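GTP binding regulator (PDB 1VR8) is of unknown function but folds like the Ran-binding protein Mog1p, so a role in regulating a GTP-binding protein has been inferred and remains tentative. Local coordinates at residues A[15-19]-A[20-24]; A[53-57]-A[58-62]; A[128-131]-A[132-136]. One frame throughout, in Å; residues are numbered along the deposited sequence.

Interaction 1 (A[15-19]-A[20-24]); sequences EAYSL and DTAIF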
loop_
_atom_site.group_PDB
_atom_site.type_symbol
_atom_site.label_atom_id
_atom_site.label_comp_id
_atom_site.label_asym_id
_atom_site.label_seq_id
_atom_site.Cartn_x
_atom_site.Cartn_y
_atom_site.Cartn_z
ATOM N N GLU A 15 -4.354 3.715 -13.973
ATOM C CA GLU A 15 -3.026 3.324 -14.434
ATOM C C GLU A 15 -2.142 4.530 -14.784
ATOM O O GLU A 15 -0.936 4.489 -14.554
ATOM C CB GLU A 15 -3.139 2.275 -15.560
ATOM C CG GLU A 15 -3.739 0.928 -14.965
ATOM C CD GLU A 15 -4.186 -0.114 -15.990
ATOM O OE1 GLU A 15 -3.322 -0.645 -16.714
ATOM O OE2 GLU A 15 -5.400 -0.438 -16.022
ATOM N N ALA A 16 -2.738 5.632 -15.251
ATOM C CA ALA A 16 -1.977 6.825 -15.635
ATOM C C ALA A 16 -1.624 7.748 -14.470
ATOM O O ALA A 16 -0.929 8.719 -14.664
ATOM C CB ALA A 16 -2.731 7.648 -16.700
ATOM N N TYR A 17 -2.092 7.460 -13.272
ATOM C CA TYR A 17 -2.031 8.422 -12.172
ATOM C C TYR A 17 -0.593 8.501 -11.630
ATOM O O TYR A 17 0.117 7.502 -11.629
ATOM C CB TYR A 17 -2.929 7.923 -11.063
ATOM C CG TYR A 17 -3.530 8.939 -10.123
ATOM C CD1 TYR A 17 -4.652 9.684 -10.506
ATOM C CD2 TYR A 17 -3.055 9.085 -8.829
ATOM C CE1 TYR A 17 -5.245 10.578 -9.616
ATOM C CE2 TYR A 17 -3.630 10.004 -7.933
ATOM C CZ TYR A 17 -4.729 10.731 -8.330
ATOM O OH TYR A 17 -5.316 11.610 -7.420
ATOM N N SER A 18 -0.183 9.697 -11.206
ATOM C CA SER A 18 1.117 9.917 -10.592
ATOM C C SER A 18 1.278 9.205 -9.260
ATOM O O SER A 18 0.395 9.231 -8.402
ATOM C CB SER A 18 1.323 11.433 -10.399
ATOM O OG SER A 18 2.258 11.729 -9.401
ATOM N N LEU A 19 2.437 8.589 -9.062
ATOM C CA LEU A 19 2.753 7.979 -7.783
ATOM C C LEU A 19 2.705 9.021 -6.650
ATOM O O LEU A 19 2.174 8.772 -5.555
ATOM C CB LEU A 19 4.108 7.288 -7.853
ATOM C CG LEU A 19 4.539 6.603 -6.546
ATOM C CD1 LEU A 19 5.273 5.335 -6.858
ATOM C CD2 LEU A 19 5.410 7.515 -5.739
ATOM N N ASP A 20 3.267 10.196 -6.913
ATOM C CA ASP A 20 3.260 11.253 -5.904
ATOM C C ASP A 20 1.840 11.641 -5.536
ATOM O O ASP A 20 1.486 11.775 -4.352
ATOM C CB ASP A 20 4.023 12.469 -6.423
ATOM C CG ASP A 20 5.536 12.308 -6.339
ATOM O OD1 ASP A 20 6.033 11.274 -5.844
ATOM O OD2 ASP A 20 6.240 13.247 -6.791
ATOM N N THR A 21 0.999 11.819 -6.543
ATOM C CA THR A 21 -0.370 12.225 -6.275
ATOM C C THR A 21 -1.122 11.134 -5.533
ATOM O O THR A 21 -1.923 11.421 -4.660
ATOM C CB THR A 21 -1.098 12.680 -7.570
ATOM O OG1 THR A 21 -0.256 13.604 -8.274
ATOM C CG2 THR A 21 -2.371 13.397 -7.191
ATOM N N ALA A 22 -0.787 9.875 -5.802
ATOM C CA ALA A 22 -1.365 8.753 -5.077
ATOM C C ALA A 22 -1.100 8.825 -3.556
ATOM O O ALA A 22 -1.902 8.358 -2.774
ATOM C CB ALA A 22 -0.861 7.474 -5.607
ATOM N N ILE A 23 0.014 9.418 -3.154
ATOM C CA ILE A 23 0.271 9.673 -1.731
ATOM C C ILE A 23 -0.471 10.908 -1.242
ATOM O O ILE A 23 -1.202 10.894 -0.220
ATOM C CB ILE A 23 1.785 9.856 -1.503
ATOM C CG1 ILE A 23 2.530 8.539 -1.788
ATOM C CG2 ILE A 23 2.075 10.355 -0.105
ATOM C CD1 ILE A 23 3.981 8.677 -1.896
ATOM N N PHE A 24 -0.284 12.006 -1.964
ATOM C CA PHE A 24 -0.767 13.296 -1.477
ATOM C C PHE A 24 -2.281 13.371 -1.404
ATOM O O PHE A 24 -2.833 14.040 -0.537
ATOM C CB PHE A 24 -0.231 14.438 -2.339
ATOM C CG PHE A 24 1.282 14.569 -2.317
ATOM C CD1 PHE A 24 1.964 14.688 -1.127
ATOM C CD2 PHE A 24 2.006 14.619 -3.501
ATOM C CE1 PHE A 24 3.348 14.798 -1.089
ATOM C CE2 PHE A 24 3.421 14.737 -3.476
ATOM C CZ PHE A 24 4.073 14.827 -2.268
HETATM O O HOH W 1 2.712 14.409 -9.537
#
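An N-cap at the start of helix 19-24 is formed by Ser18, whose OG accepts the amide of Thr21 at 3.1 Å (Thr21 N to Ser18 OG) in a nearly straight bond, 167° at the hydrogen. With OG turned away from its own backbone N (chi1 157°), the hydroxyl faces the N-terminal end of the helix, and there it also meets a water 2.7 Å from Ser18 OG, which makes a weaker link to Thr21 OG1. The backbone carbonyl of Ser18 receives Ala22 N at 2.9 Å, opening the i-to-i+4 ladder that Ile23 N continues to Leu19 O. The cap ends the loop that leads into helix 19-24, which packs on strands 45-56 and 59-67 of the antiparallel sheet. Tyr17, just ahead of the cap, lays its side chain at about a right angle to that of Thr21: its OH lies 3.5 Å from Thr21 CG2, while Tyr17 CE2 brings the ring edge to Ala22 N, with Trp116 of strand 116-122 packing on Tyr17 and Ala22. One turn apart, Leu19 CD2 and Ile23 CD1 approach to 4.3 Å, and both residues rest on Lys50 and Val65 of the sheet. Asp20 OD1 makes a salt bridge with Lys50 NZ.

Interaction 2 (A[53-57]-A[58-62]); sequences VFETE and YGPVF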
loop_
_atom_site.group_PDB
_atom_site.type_symbol
_atom_site.label_atom_id
_atom_site.label_comp_id
_atom_site.label_asym_id
_atom_site.label_seq_id
_atom_site.Cartn_x
_atom_site.Cartn_y
_atom_site.Cartn_z
ATOM N N VAL A 53 4.850 8.672 5.635
ATOM C CA VAL A 53 4.346 8.511 6.985
ATOM C C VAL A 53 3.192 9.475 7.214
ATOM O O VAL A 53 3.317 10.685 6.973
ATOM C CB VAL A 53 5.442 8.755 8.050
ATOM C CG1 VAL A 53 4.891 8.513 9.458
ATOM C CG2 VAL A 53 6.632 7.870 7.815
ATOM N N PHE A 54 2.079 8.921 7.674
ATOM C CA PHE A 54 0.908 9.704 8.031
ATOM C C PHE A 54 0.745 9.635 9.528
ATOM O O PHE A 54 0.746 8.557 10.116
ATOM C CB PHE A 54 -0.329 9.138 7.364
ATOM C CG PHE A 54 -0.360 9.322 5.888
ATOM C CD1 PHE A 54 0.247 8.411 5.050
ATOM C CD2 PHE A 54 -1.043 10.390 5.338
ATOM C CE1 PHE A 54 0.230 8.574 3.712
ATOM C CE2 PHE A 54 -1.097 10.562 3.994
ATOM C CZ PHE A 54 -0.459 9.679 3.163
ATOM N N GLU A 55 0.591 10.792 10.149
ATOM C CA GLU A 55 0.240 10.857 11.562
ATOM C C GLU A 55 -1.260 10.712 11.706
ATOM O O GLU A 55 -2.020 11.397 11.034
ATOM C CB GLU A 55 0.676 12.182 12.147
ATOM C CG GLU A 55 2.150 12.475 12.047
ATOM C CD GLU A 55 3.046 11.448 12.718
ATOM O OE1 GLU A 55 2.625 10.807 13.722
ATOM O OE2 GLU A 55 4.204 11.289 12.232
ATOM N N THR A 56 -1.689 9.810 12.581
ATOM C CA THR A 56 -3.109 9.504 12.736
ATOM C C THR A 56 -3.379 9.519 14.226
ATOM O O THR A 56 -2.461 9.638 15.035
ATOM C CB THR A 56 -3.524 8.133 12.137
ATOM O OG1 THR A 56 -3.136 7.060 13.015
ATOM C CG2 THR A 56 -2.940 7.881 10.807
ATOM N N GLU A 57 -4.645 9.424 14.599
ATOM C CA GLU A 57 -4.975 9.399 16.023
ATOM C C GLU A 57 -4.451 8.122 16.684
ATOM O O GLU A 57 -4.334 8.050 17.898
ATOM C CB GLU A 57 -6.482 9.493 16.239
ATOM C CG GLU A 57 -7.309 8.427 15.575
ATOM C CD GLU A 57 -8.744 8.424 16.097
ATOM O OE1 GLU A 57 -8.928 8.480 17.338
ATOM O OE2 GLU A 57 -9.680 8.345 15.272
ATOM N N TYR A 58 -4.172 7.115 15.871
ATOM C CA TYR A 58 -3.691 5.821 16.359
ATOM C C TYR A 58 -2.168 5.797 16.524
ATOM O O TYR A 58 -1.621 4.901 17.181
ATOM C CB TYR A 58 -4.133 4.753 15.378
ATOM C CG TYR A 58 -5.630 4.625 15.277
ATOM C CD1 TYR A 58 -6.339 3.973 16.267
ATOM C CD2 TYR A 58 -6.346 5.161 14.201
ATOM C CE1 TYR A 58 -7.720 3.839 16.199
ATOM C CE2 TYR A 58 -7.747 5.032 14.135
ATOM C CZ TYR A 58 -8.413 4.370 15.131
ATOM O OH TYR A 58 -9.787 4.205 15.106
ATOM N N GLY A 59 -1.502 6.795 15.946
ATOM C CA GLY A 59 -0.045 6.871 15.840
ATOM C C GLY A 59 0.382 6.870 14.378
ATOM O O GLY A 59 -0.459 6.914 13.483
ATOM N N PRO A 60 1.690 6.791 14.125
ATOM C CA PRO A 60 2.147 6.899 12.747
ATOM C C PRO A 60 1.884 5.611 11.969
ATOM O O PRO A 60 2.047 4.510 12.500
ATOM C CB PRO A 60 3.638 7.173 12.900
ATOM C CG PRO A 60 4.031 6.545 14.191
ATOM C CD PRO A 60 2.803 6.619 15.078
ATOM N N VAL A 61 1.467 5.780 10.726
ATOM C CA VAL A 61 1.247 4.695 9.794
ATOM C C VAL A 61 2.114 4.926 8.546
ATOM O O VAL A 61 2.232 6.049 8.048
ATOM C CB VAL A 61 -0.245 4.623 9.412
ATOM C CG1 VAL A 61 -0.465 3.579 8.361
ATOM C CG2 VAL A 61 -1.085 4.299 10.665
ATOM N N PHE A 62 2.757 3.866 8.071
ATOM C CA PHE A 62 3.658 3.943 6.941
ATOM C C PHE A 62 2.980 3.381 5.703
ATOM O O PHE A 62 2.382 2.314 5.734
ATOM C CB PHE A 62 4.930 3.137 7.212
ATOM C CG PHE A 62 5.779 3.661 8.345
ATOM C CD1 PHE A 62 5.349 3.539 9.662
ATOM C CD2 PHE A 62 7.011 4.242 8.099
ATOM C CE1 PHE A 62 6.116 4.009 10.697
ATOM C CE2 PHE A 62 7.793 4.726 9.152
ATOM C CZ PHE A 62 7.359 4.612 10.427
#
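Thr56 and Gly59 close a type I beta turn at the tip of the hairpin joining strand 45-56 to strand 59-67, a hairpin buried on the face of Phe54 and Val61 and open to solvent at Glu57, Tyr58 and Pro60. Thr56 OG1 donates to Gly59 O at 2.7 Å, in the carbonyl plane and on a lone pair, and Thr56 OG1 also accepts the amide of Tyr58 (Tyr58 N to Thr56 OG1 3.0 Å). The threonine chi1 of 78° sets OG1 between the backbone N and the carbonyl carbon, the crowded position, which turns the hydroxyl in under the turn. Gly59 N also bonds to Thr56 O, its donor standing well above the carbonyl plane, whereas Thr56 N to Gly59 O is weak. The glycine backbone angles (phi 118°) would jam a side chain against the preceding carbonyl. A valine in place of Thr56 would probably leave Tyr58 N without its side-chain acceptor and weaken the hold on Gly59 O. On the tightly packed side, Phe54 and Val61 form a hydrogen-bonded antiparallel pair, with Phe54 N to Val61 O and Val61 N to Phe54 O both 2.9 Å; their side chains are buried against Phe129 of helix 126-138. On the other face Val53 CG2 packs 3.6 Å from Phe62 CE2, the two side chains lying side by side, and Val53 CG1 touches Pro60 CB. Glu55 is on this face too, its OE2 bonded to Ser34 OG. The solvent-exposed corner holds Glu57 and Tyr58, side by side and pointing the same way, with Glu57 CG over one face of the Tyr58 ring, 4.0 Å from its centroid in a CH-pi contact.

Interaction 3 (A[128-131]-A[132-136]); sequences EFVK and HVYRV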
loop_
_atom_site.group_PDB
_atom_site.type_symbol
_atom_site.label_atom_id
_atom_site.label_comp_id
_atom_site.label_asym_id
_atom_site.label_seq_id
_atom_site.Cartn_x
_atom_site.Cartn_y
_atom_site.Cartn_z
ATOM N N GLU A 128 -7.753 0.750 9.730
ATOM C CA GLU A 128 -8.484 2.006 9.532
ATOM C C GLU A 128 -7.884 2.819 8.396
ATOM O O GLU A 128 -8.593 3.365 7.559
ATOM C CB GLU A 128 -8.496 2.792 10.835
ATOM C CG GLU A 128 -9.334 2.145 11.972
ATOM C CD GLU A 128 -8.614 1.046 12.788
ATOM O OE1 GLU A 128 -7.417 0.703 12.543
ATOM O OE2 GLU A 128 -9.288 0.494 13.698
ATOM N N PHE A 129 -6.560 2.903 8.366
ATOM C CA PHE A 129 -5.875 3.607 7.279
ATOM C C PHE A 129 -6.092 2.907 5.942
ATOM O O PHE A 129 -6.357 3.549 4.928
ATOM C CB PHE A 129 -4.388 3.754 7.563
ATOM C CG PHE A 129 -3.711 4.654 6.593
ATOM C CD1 PHE A 129 -3.854 6.022 6.705
ATOM C CD2 PHE A 129 -3.002 4.141 5.549
ATOM C CE1 PHE A 129 -3.274 6.882 5.747
ATOM C CE2 PHE A 129 -2.390 4.988 4.613
ATOM C CZ PHE A 129 -2.535 6.351 4.734
ATOM N N VAL A 130 -5.997 1.575 5.932
ATOM C CA VAL A 130 -6.211 0.825 4.671
ATOM C C VAL A 130 -7.609 1.116 4.142
ATOM O O VAL A 130 -7.762 1.392 2.954
ATOM C CB VAL A 130 -6.028 -0.686 4.871
ATOM C CG1 VAL A 130 -6.481 -1.451 3.651
ATOM C CG2 VAL A 130 -4.538 -0.991 5.115
ATOM N N LYS A 131 -8.611 1.110 5.014
ATOM C CA LYS A 131 -9.986 1.388 4.612
ATOM C C LYS A 131 -10.121 2.796 4.023
ATOM O O LYS A 131 -10.825 3.015 3.043
ATOM C CB LYS A 131 -10.953 1.212 5.780
ATOM C CG LYS A 131 -12.400 1.134 5.381
ATOM C CD LYS A 131 -12.648 0.096 4.253
ATOM C CE LYS A 131 -14.125 -0.346 4.183
ATOM N NZ LYS A 131 -14.442 -1.311 3.067
ATOM N N HIS A 132 -9.434 3.749 4.641
ATOM C CA HIS A 132 -9.340 5.113 4.084
ATOM C C HIS A 132 -8.762 5.099 2.658
ATOM O O HIS A 132 -9.325 5.698 1.740
ATOM C CB HIS A 132 -8.518 6.017 4.999
ATOM C CG HIS A 132 -8.213 7.365 4.400
ATOM N ND1 HIS A 132 -9.185 8.295 4.115
ATOM C CD2 HIS A 132 -7.039 7.930 4.048
ATOM C CE1 HIS A 132 -8.624 9.376 3.597
ATOM N NE2 HIS A 132 -7.318 9.185 3.551
ATOM N N VAL A 133 -7.624 4.440 2.482
ATOM C CA VAL A 133 -6.987 4.345 1.180
ATOM C C VAL A 133 -7.955 3.715 0.164
ATOM O O VAL A 133 -8.140 4.228 -0.943
ATOM C CB VAL A 133 -5.694 3.519 1.243
ATOM C CG1 VAL A 133 -5.141 3.307 -0.127
ATOM C CG2 VAL A 133 -4.631 4.181 2.162
ATOM N N TYR A 134 -8.589 2.608 0.550
ATOM C CA TYR A 134 -9.613 1.988 -0.296
ATOM C C TYR A 134 -10.706 2.977 -0.750
ATOM O O TYR A 134 -11.082 3.031 -1.919
ATOM C CB TYR A 134 -10.291 0.849 0.488
ATOM C CG TYR A 134 -9.497 -0.432 0.647
ATOM C CD1 TYR A 134 -8.194 -0.584 0.184
ATOM C CD2 TYR A 134 -10.085 -1.503 1.308
ATOM C CE1 TYR A 134 -7.520 -1.809 0.340
ATOM C CE2 TYR A 134 -9.421 -2.698 1.478
ATOM C CZ TYR A 134 -8.164 -2.844 1.003
ATOM O OH TYR A 134 -7.557 -4.063 1.204
ATOM N N ARG A 135 -11.261 3.696 0.211
ATOM C CA ARG A 135 -12.329 4.645 -0.043
ATOM C C ARG A 135 -11.898 5.798 -0.970
ATOM O O ARG A 135 -12.657 6.183 -1.881
ATOM C CB ARG A 135 -12.882 5.136 1.272
ATOM C CG ARG A 135 -13.698 4.023 1.928
ATOM C CD ARG A 135 -14.146 4.354 3.301
ATOM N NE ARG A 135 -15.113 3.362 3.768
ATOM C CZ ARG A 135 -15.451 3.206 5.040
ATOM N NH1 ARG A 135 -14.865 3.932 5.997
ATOM N NH2 ARG A 135 -16.362 2.311 5.368
ATOM N N VAL A 136 -10.682 6.307 -0.790
ATOM C CA VAL A 136 -10.226 7.416 -1.652
ATOM C C VAL A 136 -10.031 6.913 -3.087
ATOM O O VAL A 136 -10.521 7.513 -4.046
ATOM C CB VAL A 136 -8.946 8.044 -1.101
ATOM C CG1 VAL A 136 -8.369 9.054 -2.064
ATOM C CG2 VAL A 136 -9.231 8.678 0.251
#
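Four successive i-to-i+4 backbone bonds carry about two turns of helix 126-138, from Glu128 O with His132 N to Lys131 O with Arg135 N, and Tyr134 N to Val130 O is the shortest at 2.8 Å and nearly straight (173°). Val130 and Tyr134 lie side by side one turn apart: Val130 CG1 sits over one face of the tyrosine ring, off-centre toward its rim, 3.7 Å from the centroid, in a CH-pi contact. The tyrosine CG is anti to the carbonyl carbon (chi1 -75°), which swings the ring back along the helix onto that methyl. Tyr134 OH bonds to Lys98 NZ, and its ring is stacked on His11 of the purification tag and meets Trp111 edge-to-face. Val133 CG2 touches the Phe129 ring at CE2, 3.4 Å away, in tight buried packing. The rings of Phe129 and His132 are oblique, their centroids 6.0 Å apart; both imidazole nitrogens of His132 are bonded, NE2 to Leu26 O and ND1 to a glycerol probably from the crystallisation liquor. On the outer side Lys131 CG lies over the centre of one face of the Arg135 guanidinium, 3.7 Å from Arg135 CZ, so the aliphatic part of the lysine meets the flat cation. The pattern is that of an amphipathic helix laid across an antiparallel sheet, Phe129 and Val130 packed on Val120 and Val133 on Trp111.

How the interactions relate
Along the chain the three contacts run in series, none nested in or crossing another, and each is local. Interaction 1 starts the first helix after the N-terminal loop; interaction 2 closes the tight turn between strands 45-56 and 59-67; interaction 3 lies in the helix near the C terminus. The centres of interactions 2 and 3 lie about 13 Å apart, nearer than those of any other pair. Phe54 joins all three regions: its CZ packs on Ile23 O, near the C-terminal end of helix 19-24, and its CD1 on Phe129 CZ of the last helix. Tyr58 and Val61 add touches to Glu128 and Phe129, tying hairpin to helix. Interactions 1 and 3 do not touch.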